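Local coordinates for tyrosine specific protein phosphatase (Trypanosoma cruzi, PDB 4AZ1) that probably removes phosphate from phosphotyrosine side chains of proteins, at residues L86-V91 against G238-L243; K112-I117 against N215-V220. One frame throughout, in Å; residues are numbered along the deposited sequence.

Interaction 1: L86-V91 against G238-L243; sequences LPHKFV and GAYAAL
L86 and A241 mark where the two backbones come nearest, at 7.2 Å between their CA atoms, as the loop leading into strand 90-93 passes a turn in the middle of helix 232-247. This is a sheet-to-helix contact of the protein tyrosine phosphatase fold, and Y240, reaching out from the helix into an aromatic cluster with H88 and F90, carries most of it. With CG anti to the backbone N (chi1 167°), the phenol ring extends from the helix to residues 86-90. F90 meets the ring from one face in a T-shaped pair. Its CE1-CZ edge points at the phenol, with CE1 3.4 Å from CD2 of Y240, and the planes are inclined by 68°. CZ of F90 stands over the rim of the phenol ring, not over its centre. F90 also packs on V222 and V224 of strand 222-225, which ties the cluster to the sheet. The hydroxyl of Y240 accepts two bonds from one residue. Backbone N of H88 gives a bent, rather long one, 3.3 Å from OH. The straighter one comes from ND1 of H88, at 154°, and OH lies almost in the imidazole plane. The opposite nitrogen, NE2, bonds to the carbonyl O of S216, so both ring nitrogens are engaged and the rotation of the imidazole is fixed; if both carry hydrogen, as these bonds suggest, the ring may be cationic. P87 places ring carbons beside the hydroxyl, its CD 3.7 Å from OH of Y240. L86 closes the other end of the contact: its CD1 lies 3.8 Å from CE2 of Y240 and presses tightly on the helix backbone, 3.5 Å from CA of A241.

Interaction 2: K112-I117 against N215-V220; sequences KISLVI and NSPTTV
P217 supplies the ring of this contact, a pyrrolidine, and S114 meets it beyond the CG-CD bond, not stacked on a face: OG of S114 lies 3.3 Å from CD of P217, and CB of S114 lies 3.6 Å from its CG. Holding OG anti to the backbone N (chi1 155°) turns the S114 hydroxyl to that bond. V220 makes the largest share of the buried area. Its two methyls straddle the carbonyl of K112, CG1 and CG2 each 3.7 Å from that O, while CG2 also approaches the S114 backbone N at 3.9 Å. At the other end, CD2 of L115 rests on CB of S216 at 3.8 Å. K112 follows helix 101-110 in a Schellman motif, its positive phi (59°) turning the chain toward strand 115-118. The contact thus joins this link to the one after helix 203-215; the two lead into strands 115-118 and 222-225, parallel neighbours in the sheet. The S216 hydroxyl bonds back to the V213 carbonyl in the last turn of helix 203-215. Without a hydrogen bond between them, the segments meet by van der Waals contact, much of it carbon against oxygen: V220 methyls on K112 O, and P217 CD on S114 OG.

Overall arrangement
The two contacts lie with their centres about 13 Å apart and meet directly: H88 of interaction 1 probably hydrogen-bonds through NE2 to O of S216 in interaction 2, at 3.0 Å, and P87 O packs on CB of T218 at 3.5 Å. Both segments of interaction 2 fall between those of interaction 1 in sequence. Strand 222-225 lies between strands 90-93 and 115-118 and pairs with both, V222 bonding to K89 and V91, and V223 to L115 and I117. That strand ends on the first residue of the HCSAGIGR signature, which in this family forms the phosphate-binding loop. Interaction 1 includes helix 232-247, which follows the loop; interaction 2 includes the chain just before strand 222-225, which precedes it.

Interaction 1: L86-V91 against G238-L243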
loop_
_atom_site.group_PDB
_atom_site.type_symbol
_atom_site.label_atom_id
_atom_site.label_comp_id
_atom_site.label_asym_id
_atom_site.label_seq_id
_atom_site.Cartn_x
_atom_site.Cartn_y
_atom_site.Cartn_z
ATOM N N LEU A 86 32.261 -1.347 -2.602
ATOM C CA LEU A 86 32.463 -1.600 -1.182
ATOM C C LEU A 86 31.763 -2.910 -0.840
ATOM O O LEU A 86 31.095 -3.486 -1.707
ATOM C CB LEU A 86 31.911 -0.435 -0.368
ATOM C CG LEU A 86 32.599 0.898 -0.653
ATOM C CD1 LEU A 86 31.932 1.977 0.161
ATOM C CD2 LEU A 86 34.082 0.830 -0.345
ATOM N N PRO A 87 31.955 -3.419 0.395
ATOM C CA PRO A 87 31.341 -4.715 0.713
ATOM C C PRO A 87 29.824 -4.683 0.632
ATOM O O PRO A 87 29.213 -5.692 0.286
ATOM C CB PRO A 87 31.797 -4.962 2.151
ATOM C CG PRO A 87 33.161 -4.350 2.187
ATOM C CD PRO A 87 32.982 -3.055 1.396
ATOM N N HIS A 88 29.228 -3.540 0.943
ATOM C CA HIS A 88 27.777 -3.415 0.846
ATOM C C HIS A 88 27.337 -2.509 -0.297
ATOM O O HIS A 88 27.957 -1.467 -0.567
ATOM C CB HIS A 88 27.170 -2.916 2.169
ATOM C CG HIS A 88 27.255 -3.914 3.278
ATOM N ND1 HIS A 88 28.348 -4.004 4.117
ATOM C CD2 HIS A 88 26.397 -4.886 3.672
ATOM C CE1 HIS A 88 28.151 -4.978 4.985
ATOM N NE2 HIS A 88 26.974 -5.527 4.739
ATOM N N LYS A 89 26.264 -2.926 -0.964
ATOM C CA LYS A 89 25.532 -2.076 -1.891
ATOM C C LYS A 89 24.305 -1.602 -1.143
ATOM O O LYS A 89 23.925 -2.183 -0.115
ATOM C CB LYS A 89 25.078 -2.860 -3.126
ATOM C CG LYS A 89 26.192 -3.504 -3.921
ATOM C CD LYS A 89 25.688 -3.896 -5.305
ATOM C CE LYS A 89 26.768 -4.612 -6.113
ATOM N NZ LYS A 89 26.400 -4.747 -7.558
ATOM N N PHE A 90 23.675 -0.555 -1.662
ATOM C CA PHE A 90 22.545 0.038 -0.979
ATOM C C PHE A 90 21.417 0.267 -1.961
ATOM O O PHE A 90 21.651 0.408 -3.164
ATOM C CB PHE A 90 22.983 1.352 -0.336
ATOM C CG PHE A 90 23.993 1.161 0.756
ATOM C CD1 PHE A 90 25.357 1.115 0.464
ATOM C CD2 PHE A 90 23.580 0.977 2.075
ATOM C CE1 PHE A 90 26.293 0.913 1.477
ATOM C CE2 PHE A 90 24.509 0.775 3.095
ATOM C CZ PHE A 90 25.869 0.742 2.794
ATOM N N VAL A 91 20.193 0.266 -1.453
ATOM C CA VAL A 91 19.071 0.774 -2.221
ATOM C C VAL A 91 18.638 2.078 -1.574
ATOM O O VAL A 91 18.095 2.088 -0.463
ATOM C CB VAL A 91 17.900 -0.227 -2.281
ATOM C CG1 VAL A 91 16.741 0.378 -3.043
ATOM C CG2 VAL A 91 18.349 -1.520 -2.966
ATOM N N GLY A 238 27.002 7.894 2.273
ATOM C CA GLY A 238 28.284 8.565 2.084
ATOM C C GLY A 238 29.237 8.365 3.253
ATOM O O GLY A 238 30.441 8.129 3.070
ATOM N N ALA A 239 28.699 8.466 4.464
ATOM C CA ALA A 239 29.500 8.262 5.665
ATOM C C ALA A 239 30.011 6.825 5.718
ATOM O O ALA A 239 31.173 6.588 6.071
ATOM C CB ALA A 239 28.696 8.599 6.926
ATOM N N TYR A 240 29.141 5.870 5.385
ATOM C CA TYR A 240 29.550 4.464 5.314
ATOM C C TYR A 240 30.736 4.324 4.367
ATOM O O TYR A 240 31.752 3.709 4.708
ATOM C CB TYR A 240 28.413 3.566 4.821
ATOM C CG TYR A 240 28.897 2.171 4.447
ATOM C CD1 TYR A 240 29.090 1.195 5.423
ATOM C CD2 TYR A 240 29.177 1.832 3.118
ATOM C CE1 TYR A 240 29.559 -0.090 5.089
ATOM C CE2 TYR A 240 29.644 0.552 2.777
ATOM C CZ TYR A 240 29.827 -0.401 3.770
ATOM O OH TYR A 240 30.278 -1.660 3.437
ATOM N N ALA A 241 30.584 4.870 3.163
ATOM C CA ALA A 241 31.642 4.782 2.155
ATOM C C ALA A 241 32.913 5.440 2.657
ATOM O O ALA A 241 33.981 4.828 2.659
ATOM C CB ALA A 241 31.197 5.418 0.859
ATOM N N ALA A 242 32.795 6.691 3.091
ATOM C CA ALA A 242 33.960 7.416 3.566
ATOM C C ALA A 242 34.668 6.678 4.699
ATOM O O ALA A 242 35.903 6.620 4.726
ATOM C CB ALA A 242 33.585 8.848 3.984
ATOM N N LEU A 243 33.902 6.097 5.621
ATOM C CA LEU A 243 34.506 5.395 6.753
ATOM C C LEU A 243 35.158 4.078 6.348
ATOM O O LEU A 243 36.126 3.648 6.972
ATOM C CB LEU A 243 33.499 5.176 7.890
ATOM C CG LEU A 243 33.196 6.438 8.706
ATOM C CD1 LEU A 243 31.886 6.309 9.468
ATOM C CD2 LEU A 243 34.339 6.727 9.664
#

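Interaction 2: K112-I117 against N215-V220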
loop_
_atom_site.group_PDB
_atom_site.type_symbol
_atom_site.label_atom_id
_atom_site.label_comp_id
_atom_site.label_asym_id
_atom_site.label_seq_id
_atom_site.Cartn_x
_atom_site.Cartn_y
_atom_site.Cartn_z
ATOM N N LYS A 112 14.547 -10.472 -0.861
ATOM C CA LYS A 112 15.072 -11.034 0.388
ATOM C C LYS A 112 15.942 -10.007 1.121
ATOM O O LYS A 112 17.015 -10.328 1.640
ATOM C CB LYS A 112 15.875 -12.329 0.133
ATOM C CG LYS A 112 15.133 -13.400 -0.679
ATOM C CD LYS A 112 13.785 -13.744 -0.057
ATOM C CE LYS A 112 12.910 -14.558 -1.021
ATOM N NZ LYS A 112 11.481 -14.597 -0.584
ATOM N N ILE A 113 15.474 -8.768 1.157
ATOM C CA ILE A 113 16.215 -7.709 1.824
ATOM C C ILE A 113 16.308 -8.017 3.321
ATOM O O ILE A 113 15.313 -8.396 3.950
ATOM C CB ILE A 113 15.564 -6.345 1.565
ATOM C CG1 ILE A 113 15.625 -6.020 0.067
ATOM C CG2 ILE A 113 16.229 -5.256 2.397
ATOM C CD1 ILE A 113 17.045 -6.048 -0.519
ATOM N N SER A 114 17.507 -7.887 3.887
ATOM C CA SER A 114 17.714 -8.249 5.287
ATOM C C SER A 114 17.681 -7.036 6.236
ATOM O O SER A 114 17.371 -7.179 7.425
ATOM C CB SER A 114 18.997 -9.085 5.438
ATOM O OG SER A 114 19.550 -8.984 6.737
ATOM N N LEU A 115 17.957 -5.843 5.708
ATOM C CA LEU A 115 18.070 -4.664 6.563
ATOM C C LEU A 115 17.527 -3.413 5.883
ATOM O O LEU A 115 17.937 -3.049 4.770
ATOM C CB LEU A 115 19.527 -4.433 7.009
ATOM C CG LEU A 115 19.824 -3.143 7.788
ATOM C CD1 LEU A 115 19.049 -3.114 9.103
ATOM C CD2 LEU A 115 21.320 -2.977 8.055
ATOM N N VAL A 116 16.592 -2.771 6.569
ATOM C CA VAL A 116 16.003 -1.528 6.124
ATOM C C VAL A 116 16.328 -0.465 7.152
ATOM O O VAL A 116 16.058 -0.647 8.349
ATOM C CB VAL A 116 14.465 -1.643 6.040
ATOM C CG1 VAL A 116 13.849 -0.243 5.819
ATOM C CG2 VAL A 116 14.083 -2.593 4.909
ATOM N N ILE A 117 16.915 0.635 6.701
ATOM C CA ILE A 117 17.216 1.725 7.608
ATOM C C ILE A 117 16.392 2.930 7.214
ATOM O O ILE A 117 16.410 3.348 6.053
ATOM C CB ILE A 117 18.692 2.102 7.570
ATOM C CG1 ILE A 117 19.532 0.917 8.044
ATOM C CG2 ILE A 117 18.958 3.335 8.451
ATOM C CD1 ILE A 117 20.999 1.226 8.106
ATOM N N ASN A 215 27.215 -5.414 10.109
ATOM C CA ASN A 215 26.878 -6.740 10.626
ATOM C C ASN A 215 25.795 -7.427 9.783
ATOM O O ASN A 215 25.471 -8.594 10.003
ATOM C CB ASN A 215 26.465 -6.648 12.109
ATOM C CG ASN A 215 27.613 -6.209 13.017
ATOM O OD1 ASN A 215 28.736 -5.994 12.561
ATOM N ND2 ASN A 215 27.327 -6.068 14.311
ATOM N N SER A 216 25.236 -6.697 8.818
ATOM C CA SER A 216 24.215 -7.257 7.920
ATOM C C SER A 216 24.896 -8.020 6.779
ATOM O O SER A 216 26.090 -7.827 6.535
ATOM C CB SER A 216 23.353 -6.135 7.345
ATOM O OG SER A 216 24.013 -5.538 6.245
ATOM N N PRO A 217 24.150 -8.895 6.073
ATOM C CA PRO A 217 24.783 -9.701 5.007
ATOM C C PRO A 217 25.113 -8.922 3.721
ATOM O O PRO A 217 24.367 -8.027 3.308
ATOM C CB PRO A 217 23.742 -10.796 4.714
ATOM C CG PRO A 217 22.449 -10.247 5.203
ATOM C CD PRO A 217 22.768 -9.324 6.354
ATOM N N THR A 218 26.223 -9.279 3.087
ATOM C CA THR A 218 26.689 -8.575 1.901
ATOM C C THR A 218 26.061 -9.147 0.637
ATOM O O THR A 218 26.268 -8.622 -0.463
ATOM C CB THR A 218 28.218 -8.668 1.772
ATOM O OG1 THR A 218 28.601 -10.039 1.587
ATOM C CG2 THR A 218 28.886 -8.119 3.020
ATOM N N THR A 219 25.304 -10.231 0.800
ATOM C CA THR A 219 24.649 -10.890 -0.328
ATOM C C THR A 219 23.440 -10.113 -0.875
ATOM O O THR A 219 23.008 -10.346 -2.009
ATOM C CB THR A 219 24.232 -12.340 0.015
ATOM O OG1 THR A 219 23.558 -12.363 1.277
ATOM C CG2 THR A 219 25.455 -13.253 0.087
ATOM N N VAL A 220 22.891 -9.201 -0.073
ATOM C CA VAL A 220 21.752 -8.389 -0.504
ATOM C C VAL A 220 21.987 -6.927 -0.142
ATOM O O VAL A 220 22.657 -6.629 0.853
ATOM C CB VAL A 220 20.392 -8.894 0.090
ATOM C CG1 VAL A 220 19.991 -10.239 -0.520
ATOM C CG2 VAL A 220 20.453 -8.992 1.612
#